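Local structure of polyamine export protein (Haemophilus ducreyi, 2P4P) at residues Asp21-Leu26 and Glu38-Phe43. The protein may facilitate the efflux of cadaverine and putrescine from the cytoplasm, with this chain forming its CorC_HlyC transporter-associated domain. Sequence-based numbering, arbitrary orientation.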
# COMPACT_ATOMS: atom_id res chain seq x y z
N ASP A 21 9.01 4.18 -17.98
CA ASP A 21 7.59 3.84 -18.08
C ASP A 21 6.74 4.59 -17.05
O ASP A 21 5.65 5.05 -17.37
CB ASP A 21 7.42 2.33 -17.91
CG ASP A 21 7.84 1.56 -19.15
OD1 ASP A 21 8.29 2.21 -20.10
OD2 ASP A 21 7.71 0.31 -19.17
N VAL A 22 7.24 4.66 -15.82
CA VAL A 22 6.60 5.39 -14.71
C VAL A 22 6.62 6.89 -14.93
O VAL A 22 5.58 7.53 -14.85
CB VAL A 22 7.27 5.06 -13.35
CG1 VAL A 22 6.66 5.88 -12.19
CG2 VAL A 22 7.15 3.57 -13.07
N MSE A 23 7.79 7.43 -15.23
CA MSE A 23 7.91 8.86 -15.59
C MSE A 23 6.95 9.23 -16.72
O MSE A 23 6.30 10.26 -16.64
CB MSE A 23 9.35 9.24 -16.04
CG MSE A 23 10.50 8.98 -15.11
SE MSE A 23 10.41 9.91 -13.41
CE MSE A 23 9.28 8.72 -12.37
N ARG A 24 6.93 8.45 -17.80
CA ARG A 24 6.02 8.69 -18.93
C ARG A 24 4.55 8.71 -18.51
O ARG A 24 3.82 9.66 -18.81
CB ARG A 24 6.25 7.68 -20.06
CG ARG A 24 5.08 7.53 -21.03
CD ARG A 24 5.37 6.50 -22.15
NE ARG A 24 6.80 6.33 -22.44
CZ ARG A 24 7.54 5.28 -22.06
NH1 ARG A 24 6.99 4.29 -21.37
NH2 ARG A 24 8.82 5.22 -22.38
N ALA A 25 4.12 7.68 -17.80
CA ALA A 25 2.74 7.60 -17.35
C ALA A 25 2.34 8.75 -16.40
O ALA A 25 1.18 9.12 -16.36
CB ALA A 25 2.48 6.27 -16.71
N LEU A 26 3.32 9.32 -15.69
CA LEU A 26 3.04 10.41 -14.75
C LEU A 26 3.34 11.78 -15.35
O LEU A 26 3.28 12.78 -14.66
CB LEU A 26 3.87 10.24 -13.49
CG LEU A 26 3.55 9.06 -12.53
CD1 LEU A 26 4.63 8.95 -11.46
CD2 LEU A 26 2.18 9.26 -11.87
N GLU A 38 17.60 1.43 -13.49
CA GLU A 38 16.72 1.01 -14.58
C GLU A 38 15.26 1.03 -14.15
O GLU A 38 14.37 1.11 -15.01
CB GLU A 38 17.06 -0.41 -15.02
CG GLU A 38 18.52 -0.64 -15.34
CD GLU A 38 18.81 -0.71 -16.84
OE1 GLU A 38 17.86 -0.66 -17.66
OE2 GLU A 38 20.01 -0.83 -17.19
N THR A 39 15.03 0.92 -12.84
CA THR A 39 13.67 0.74 -12.36
C THR A 39 13.29 1.82 -11.37
O THR A 39 14.14 2.46 -10.73
CB THR A 39 13.44 -0.64 -11.69
OG1 THR A 39 14.12 -0.68 -10.44
CG2 THR A 39 13.94 -1.82 -12.57
N ILE A 40 11.98 1.99 -11.23
CA ILE A 40 11.44 2.97 -10.31
C ILE A 40 11.93 2.76 -8.85
O ILE A 40 12.26 3.74 -8.16
CB ILE A 40 9.89 3.06 -10.40
CG1 ILE A 40 9.36 4.20 -9.51
CG2 ILE A 40 9.19 1.68 -10.12
CD1 ILE A 40 9.95 5.60 -9.94
N GLY A 41 11.94 1.52 -8.39
CA GLY A 41 12.36 1.22 -7.03
C GLY A 41 13.86 1.48 -6.89
O GLY A 41 14.30 1.91 -5.85
N GLY A 42 14.63 1.22 -7.94
CA GLY A 42 16.08 1.47 -7.94
C GLY A 42 16.36 2.95 -7.75
O GLY A 42 17.18 3.33 -6.94
N PHE A 43 15.67 3.78 -8.52
CA PHE A 43 15.75 5.24 -8.41
C PHE A 43 15.30 5.73 -7.01
O PHE A 43 15.93 6.59 -6.39
CB PHE A 43 14.97 5.87 -9.58
CG PHE A 43 14.88 7.38 -9.52
CD1 PHE A 43 16.02 8.16 -9.65
CD2 PHE A 43 13.66 8.00 -9.25
CE1 PHE A 43 15.93 9.56 -9.55
CE2 PHE A 43 13.58 9.39 -9.17
CZ PHE A 43 14.72 10.16 -9.32
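Val22 overlaps the side chain of Ile40 with both of its methyls, the two branched groups crossing at about a right angle. Its CG2 lies 3.9 Å from Ile40 CB, while CG1 reaches the far end of the isoleucine, 4.0 Å from Ile40 CD1. That division follows from the torsion of Val22: with CG1 trans to the backbone N (chi1 177°), the two methyls spread along the isoleucine, one near its root and one near its tip. Met23, present as selenomethionine, adds a second contact at the same tip. Its chain, bent at chi2 and chi3, turns the terminal methyl back toward the other helix and brings CE to 4.0 Å from Ile40 CD1, which is thus met by two residues on consecutive positions of helix 19-25.

The contact therefore joins helix 19-25 to the first turn of helix 40-48. That turn is capped by Thr39, whose OG1 accepts from Gly42 N at 3.2 Å. On helix 19-25, Arg24 NH1 makes a 2.8 Å salt bridge to Asp21 OD1; the oxygen lies nearly in the guanidinium plane, whereas the nitrogen approaches from above the carboxylate plane. Ile40 also touches Leu78 of strand 74-81, which ties the start of helix 40-48 to the antiparallel sheet of this domain, and Met23 continues onto Ile28 and Phe31.

All three touching residues are buried, and no hydrogen bond or salt bridge spans the two segments. With a modest 136 Å² buried in total, cohesion across them rests on dispersion and the exclusion of water, while the bonds described here for Asp21, Arg24 and Thr39 lie within their own segments.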